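Local coordinates for protein N-acetylglucosamine-6-phosphate deacetylase (Mycobacterium smegmatis, PDB 6FV4) that probably removes the acetyl group from N-acetylglucosamine-6-phosphate, as a metal-dependent hydrolase of amino-sugar metabolism, at residues L36-D41 with A369-V374; G134-G139 with M176-P181; G197-V202 with G219-T224. The protein carries 1 engineered substitution. One frame throughout, in Å; residues are numbered along the deposited sequence.

Interaction 1. Residues L36-D41 with A369-V374; sequences LEIASD and ARADLV. With CD (cadmium ion), chain I.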
# COMPACT_ATOMS: atom_id res chain seq x y z
N LEU B 36 2.00 6.65 -37.22
CA LEU B 36 3.18 7.42 -36.88
C LEU B 36 3.96 7.70 -38.14
O LEU B 36 4.11 6.83 -39.00
CB LEU B 36 4.12 6.70 -35.91
CG LEU B 36 3.68 6.15 -34.56
CD1 LEU B 36 3.34 4.70 -34.72
CD2 LEU B 36 4.85 6.34 -33.59
N GLU B 37 4.51 8.90 -38.21
CA GLU B 37 5.40 9.30 -39.28
C GLU B 37 6.80 9.46 -38.74
O GLU B 37 7.01 10.20 -37.77
CB GLU B 37 4.94 10.61 -39.90
CG GLU B 37 5.27 10.76 -41.32
CD GLU B 37 4.93 12.16 -41.71
OE1 GLU B 37 3.74 12.51 -41.58
OE2 GLU B 37 5.85 12.91 -42.09
N ILE B 38 7.75 8.80 -39.37
CA ILE B 38 9.14 8.75 -38.92
C ILE B 38 9.99 9.42 -39.99
O ILE B 38 9.82 9.16 -41.18
CB ILE B 38 9.60 7.29 -38.70
CG1 ILE B 38 8.71 6.58 -37.66
CG2 ILE B 38 11.07 7.24 -38.31
CD1 ILE B 38 8.62 7.29 -36.35
N ALA B 39 10.88 10.31 -39.56
CA ALA B 39 11.89 10.88 -40.45
C ALA B 39 13.24 10.72 -39.79
O ALA B 39 13.42 11.16 -38.65
CB ALA B 39 11.62 12.36 -40.76
N SER B 40 14.17 10.07 -40.49
CA SER B 40 15.52 9.84 -39.97
C SER B 40 15.36 9.12 -38.64
O SER B 40 14.78 8.03 -38.62
CB SER B 40 16.24 11.20 -39.97
OG SER B 40 17.46 11.17 -39.28
N ASP B 41 15.79 9.70 -37.52
CA ASP B 41 15.64 9.05 -36.22
C ASP B 41 14.54 9.66 -35.36
O ASP B 41 14.47 9.34 -34.17
CB ASP B 41 16.98 9.09 -35.46
CG ASP B 41 17.39 10.49 -35.09
OD1 ASP B 41 16.96 11.43 -35.79
OD2 ASP B 41 18.18 10.66 -34.12
N ALA B 369 10.07 13.43 -30.65
CA ALA B 369 10.73 12.38 -29.89
C ALA B 369 11.54 11.46 -30.81
O ALA B 369 11.24 11.32 -32.00
CB ALA B 369 9.71 11.57 -29.11
N ARG B 370 12.56 10.83 -30.24
CA ARG B 370 13.31 9.84 -30.99
C ARG B 370 12.43 8.63 -31.27
O ARG B 370 11.56 8.27 -30.48
CB ARG B 370 14.59 9.41 -30.26
CG ARG B 370 15.66 8.90 -31.22
CD ARG B 370 16.97 8.54 -30.54
NE ARG B 370 16.82 7.37 -29.69
CZ ARG B 370 17.79 6.86 -28.94
NH1 ARG B 370 19.02 7.41 -28.96
NH2 ARG B 370 17.55 5.79 -28.19
N ALA B 371 12.64 8.02 -32.44
CA ALA B 371 11.75 6.97 -32.93
C ALA B 371 12.20 5.62 -32.36
O ALA B 371 12.83 4.79 -33.03
CB ALA B 371 11.72 6.96 -34.45
N ASP B 372 11.85 5.40 -31.10
CA ASP B 372 12.10 4.15 -30.40
C ASP B 372 10.74 3.55 -30.08
O ASP B 372 9.96 4.16 -29.34
CB ASP B 372 12.88 4.36 -29.10
CG ASP B 372 14.19 5.10 -29.31
OD1 ASP B 372 14.66 5.23 -30.46
OD2 ASP B 372 14.75 5.56 -28.30
N LEU B 373 10.45 2.38 -30.64
CA LEU B 373 9.14 1.78 -30.43
C LEU B 373 9.26 0.27 -30.51
O LEU B 373 10.26 -0.27 -30.99
CB LEU B 373 8.10 2.31 -31.43
CG LEU B 373 8.35 2.21 -32.94
CD1 LEU B 373 8.12 0.80 -33.49
CD2 LEU B 373 7.44 3.21 -33.66
N VAL B 374 8.21 -0.41 -30.04
CA VAL B 374 8.16 -1.87 -29.96
C VAL B 374 6.81 -2.33 -30.49
O VAL B 374 5.78 -1.73 -30.19
CB VAL B 374 8.37 -2.37 -28.51
CG1 VAL B 374 8.21 -3.89 -28.43
CG2 VAL B 374 9.74 -1.97 -28.00
CD CD I . 4.41 13.79 -43.97
O HOH W 1 6.30 14.32 -45.73
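This is a light apolar contact closed by one backbone hydrogen bond: Leu-36, Ile-38 and Asp-41 meet Leu-373, Ala-371 and Arg-370 where the four-stranded sheet holding strand 34-39 meets the run leading into strand 373-376, in the small beta domain that, as in other NagA enzymes, sits beside the barrel. Leu-36 and Leu-373 reach toward each other tip to tip, CD2 to CD2 at 4.1 Å. Beside them Ile-38 lays two branches on a single methyl: Ile-38 CD1 lies 3.7 Å from Ala-371 CB and Ile-38 CG2 3.9 Å from it. Beyond strand 34-39, Asp-41 O accepts from Ala-371 N at 2.8 Å, the donor well above the carbonyl plane, while Arg-370 CG leans on that same oxygen.

Ala-371 is the centre of an inverse gamma turn, and the residues flanking it are tied together. Arg-370, bent at chi3 (68°), grips Asp-372 side-on through NE and NH2, with NH2 2.8 Å from Asp-372 OD2. Both carboxylate oxygens of Glu-37 bind a cadmium ion.

Strand 42-48 flanks 34-39, placing Val-43 against Ile-38; Leu-365 packs on both leucines, and Leu-373 also touches Val-64 of strand 63-76 and Met-386 of strand 382-387.

Interaction 2. Residues G134-G139 with M176-P181; sequences GIHLEG and MVTIAP. With CD (cadmium ion), chain J; ZN (zinc ion), chain H.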
# COMPACT_ATOMS: atom_id res chain seq x y z
N GLY B 134 23.60 5.18 -19.64
CA GLY B 134 23.96 5.67 -18.33
C GLY B 134 24.53 4.52 -17.53
O GLY B 134 24.55 3.38 -17.98
N ILE B 135 24.99 4.86 -16.32
CA ILE B 135 25.55 3.89 -15.39
C ILE B 135 24.81 4.01 -14.06
O ILE B 135 24.49 5.12 -13.62
CB ILE B 135 27.06 4.10 -15.17
CG1 ILE B 135 27.82 4.05 -16.51
CG2 ILE B 135 27.60 3.04 -14.18
CD1 ILE B 135 29.31 4.56 -16.41
N HIS B 136 24.57 2.88 -13.43
CA HIS B 136 23.98 2.81 -12.10
C HIS B 136 24.97 2.09 -11.20
O HIS B 136 25.37 0.95 -11.49
CB HIS B 136 22.64 2.07 -12.17
CG HIS B 136 22.10 1.63 -10.84
ND1 HIS B 136 21.36 0.48 -10.70
CD2 HIS B 136 22.15 2.20 -9.61
CE1 HIS B 136 21.00 0.34 -9.44
NE2 HIS B 136 21.45 1.38 -8.76
N LEU B 137 25.37 2.74 -10.11
CA LEU B 137 26.24 2.10 -9.12
C LEU B 137 25.36 1.51 -8.03
O LEU B 137 24.90 2.22 -7.13
CB LEU B 137 27.23 3.09 -8.54
CG LEU B 137 28.02 3.89 -9.59
CD1 LEU B 137 28.93 4.87 -8.88
CD2 LEU B 137 28.80 2.96 -10.48
N GLU B 138 25.10 0.20 -8.13
CA GLU B 138 24.39 -0.53 -7.08
C GLU B 138 25.42 -1.10 -6.11
O GLU B 138 25.70 -2.31 -6.07
CB GLU B 138 23.50 -1.61 -7.66
CG GLU B 138 22.60 -2.22 -6.57
CD GLU B 138 21.66 -3.26 -7.08
OE1 GLU B 138 22.03 -3.92 -8.06
OE2 GLU B 138 20.57 -3.42 -6.51
N GLY B 139 25.99 -0.20 -5.32
CA GLY B 139 27.13 -0.51 -4.50
C GLY B 139 28.25 0.46 -4.82
O GLY B 139 28.28 1.08 -5.89
N MET B 176 22.76 7.04 -11.70
CA MET B 176 22.06 6.62 -10.49
C MET B 176 23.03 5.90 -9.57
O MET B 176 23.88 5.13 -10.03
CB MET B 176 20.86 5.72 -10.83
CG MET B 176 20.09 5.27 -9.61
SD MET B 176 18.43 4.69 -10.07
CE MET B 176 18.81 3.23 -11.03
N VAL B 177 22.90 6.17 -8.27
CA VAL B 177 23.72 5.54 -7.23
C VAL B 177 22.82 5.09 -6.09
O VAL B 177 22.11 5.91 -5.50
CB VAL B 177 24.80 6.50 -6.71
CG1 VAL B 177 25.60 5.86 -5.55
CG2 VAL B 177 25.75 6.89 -7.84
N THR B 178 22.85 3.80 -5.78
CA THR B 178 22.09 3.24 -4.65
C THR B 178 22.84 3.46 -3.34
O THR B 178 24.03 3.14 -3.23
CB THR B 178 21.84 1.75 -4.86
OG1 THR B 178 20.99 1.57 -6.00
CG2 THR B 178 21.14 1.15 -3.63
N ILE B 179 22.15 4.04 -2.36
CA ILE B 179 22.71 4.42 -1.07
C ILE B 179 21.89 3.75 0.03
O ILE B 179 20.66 3.89 0.06
CB ILE B 179 22.70 5.95 -0.88
CG1 ILE B 179 23.62 6.62 -1.91
CG2 ILE B 179 23.16 6.36 0.52
CD1 ILE B 179 25.06 6.22 -1.71
N ALA B 180 22.56 3.02 0.92
CA ALA B 180 21.92 2.54 2.14
C ALA B 180 21.89 3.68 3.15
O ALA B 180 22.96 4.16 3.55
CB ALA B 180 22.65 1.32 2.70
N PRO B 181 20.71 4.14 3.59
CA PRO B 181 20.63 5.40 4.35
C PRO B 181 21.20 5.36 5.76
O PRO B 181 21.29 6.42 6.38
CB PRO B 181 19.12 5.70 4.38
CG PRO B 181 18.55 4.96 3.25
CD PRO B 181 19.38 3.71 3.11
CD CD J . 20.31 -5.75 -5.89
ZN ZN H . 20.86 -5.04 -9.36
O HOH W 2 19.54 -8.08 -5.05
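The imidazole of His-136 has the methyl of Met-176 over one face: CE stands 3.6 Å above the plane, directly over the ring centre, a CH-pi contact. The opposite face carries the backbone N of Glu-138, offset toward the rim. In the plane, at the edge, lie Met-176 O and Thr-178 OG1. The latter is hydrogen-bonded to His-136 NE2 at 2.8 Å and almost straight (172°), and Ser-107 OG holds ND1 on the other flank, so the ring's rotation is fixed from two sides. A bend at chi3 (66°) curls Met-176 back so that its methyl, with the sulfur more distant, sits on the ring.

Beneath these side chains run neighbouring parallel strands, 134-138 and 174-179, only 8° apart, two staves of the amidohydrolase (beta/alpha)8 barrel joined through helix 160-170. Three backbone bonds ladder them, among them Leu-137 N to Met-176 O at 2.8 Å. On the face turned to the helices the side chains lie side by side, Leu-137 CD1 3.9 Å from Val-177 CG2, with Leu-116 and Val-120 packing on the leucine.

Glu-138 stretches out, its chain extended beyond CG, to bridge two metals: OE1 binds zinc at 2.1 Å and OE2 cadmium at 2.4 Å. His-72 and His-74 share the zinc; His-150, His-204 and His-225 share the cadmium.

Interaction 3. Residues G197-V202 with G219-T224; sequences GVVAAV and GATVGT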
# COMPACT_ATOMS: atom_id res chain seq x y z
N GLY B 197 24.06 16.18 -10.07
CA GLY B 197 23.11 15.76 -11.07
C GLY B 197 22.91 14.27 -11.20
O GLY B 197 22.43 13.81 -12.23
N VAL B 198 23.27 13.49 -10.18
CA VAL B 198 23.05 12.05 -10.16
C VAL B 198 21.83 11.74 -9.30
O VAL B 198 21.60 12.39 -8.27
CB VAL B 198 24.29 11.31 -9.64
CG1 VAL B 198 24.06 9.81 -9.64
CG2 VAL B 198 25.55 11.71 -10.45
N VAL B 199 21.03 10.75 -9.72
CA VAL B 199 19.90 10.30 -8.92
C VAL B 199 20.41 9.47 -7.75
O VAL B 199 21.26 8.58 -7.91
CB VAL B 199 18.90 9.49 -9.78
CG1 VAL B 199 17.77 8.96 -8.91
CG2 VAL B 199 18.33 10.34 -10.92
N ALA B 200 19.90 9.76 -6.56
CA ALA B 200 20.19 8.96 -5.38
C ALA B 200 19.03 7.99 -5.18
O ALA B 200 17.87 8.41 -5.08
CB ALA B 200 20.40 9.85 -4.16
N ALA B 201 19.34 6.69 -5.17
CA ALA B 201 18.35 5.65 -4.92
C ALA B 201 18.59 5.04 -3.54
O ALA B 201 19.72 4.99 -3.07
CB ALA B 201 18.40 4.56 -6.00
N VAL B 202 17.50 4.60 -2.88
CA VAL B 202 17.60 3.91 -1.59
C VAL B 202 17.44 2.42 -1.86
O VAL B 202 16.53 2.00 -2.58
CB VAL B 202 16.53 4.39 -0.59
CG1 VAL B 202 16.47 3.47 0.63
CG2 VAL B 202 16.83 5.78 -0.12
N GLY B 219 17.23 14.21 -0.67
CA GLY B 219 17.18 14.23 -2.12
C GLY B 219 17.08 12.89 -2.80
O GLY B 219 17.09 12.84 -4.04
N ALA B 220 16.97 11.77 -2.08
CA ALA B 220 16.78 10.50 -2.75
C ALA B 220 15.41 10.48 -3.42
O ALA B 220 14.42 10.94 -2.84
CB ALA B 220 16.92 9.35 -1.75
N THR B 221 15.35 9.96 -4.65
CA THR B 221 14.11 10.00 -5.43
C THR B 221 13.75 8.66 -6.05
O THR B 221 12.79 8.60 -6.83
CB THR B 221 14.18 11.03 -6.56
OG1 THR B 221 15.33 10.76 -7.38
CG2 THR B 221 14.24 12.46 -6.01
N VAL B 222 14.50 7.59 -5.76
CA VAL B 222 14.24 6.28 -6.33
C VAL B 222 14.39 5.23 -5.24
O VAL B 222 15.26 5.35 -4.37
CB VAL B 222 15.17 5.98 -7.53
CG1 VAL B 222 15.09 4.51 -7.94
CG2 VAL B 222 14.81 6.87 -8.74
N GLY B 223 13.51 4.23 -5.25
CA GLY B 223 13.69 3.02 -4.46
C GLY B 223 14.21 1.89 -5.33
O GLY B 223 13.56 1.50 -6.30
N THR B 224 15.42 1.40 -5.00
CA THR B 224 16.01 0.27 -5.72
C THR B 224 15.30 -1.03 -5.35
O THR B 224 15.24 -1.38 -4.17
CB THR B 224 17.51 0.13 -5.38
OG1 THR B 224 18.17 1.37 -5.61
CG2 THR B 224 18.15 -0.93 -6.24
O HOH W 3 17.71 11.79 -6.39
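Val-199 pushes its CG1 methyl into the notch between Thr-221 and Val-222, where it lies 3.4 Å from Thr-221 OG1 and 3.6 Å from Val-222 CG2, crossing both side chains at about a right angle. Ala-201 CB rests 3.8 Å from Val-222 CG1, and the same methyl comes within 3.2 Å of Thr-224 OG1, which is itself hydrogen-bonded to Thr-178. From the other face of the strand, Val-202 lowers CG2 onto the methyl of Ala-220, 3.9 Å from its CB, while Ala-200 CB nestles over Ala-220 CA.

The two pieces belong to a beta-alpha-beta unit of the (beta/alpha)8 barrel, in which strand 199-202 leads through helix 209-217 to the short strand 222-223. Ala-201 and Val-222 share the face that touches Met-176 inside the barrel. The return from the helix is made at Gly-219, whose positive phi (122°) closes a Schellman motif.

The backbone ladder starts irregularly. Ala-200 O takes Thr-221 N at 3.0 Å, nearly along the C=O axis, leaving Val-222 N without a bond to this oxygen. Farther on the pairing becomes regular and parallel: Val-202 N donates to Val-222 O, and Val-202 O accepts from Thr-224 N at 2.7 Å. Gly-223, with no side chain, lays its CA against Val-202 O. Where the segments spread apart at the Gly-219 end, a water fills in. It accepts from Ala-200 N, donates to Gly-219 O at 2.6 Å and bonds Thr-221 OG1, which a chi1 of 55° places between the backbone N and the carbonyl carbon, facing that water.

How the interactions relate
Interactions 2 and 3 are buried neighbours in the barrel wall, their centres about 8 Å apart, whereas interaction 1 is only partly buried in the beta domain, its centre about 31 Å and 30 Å from theirs. Strands 174-179 and 199-202 run side by side, joined by Ile-179 N to Ala-201 O at 2.7 Å, and Pro-181 packs on Val-202. Their chemistry differs with place: 134-139 with 176-181 is polar and aromatic at the metal end, 197-202 with 219-224 combines backbone bonds and a bridging water with alanine, valine and threonine packing, and interaction 1 joins chain-distant segments with one backbone bond across it, its salt bridge lying within 369-374. Its cadmium lies away from the annotated sites.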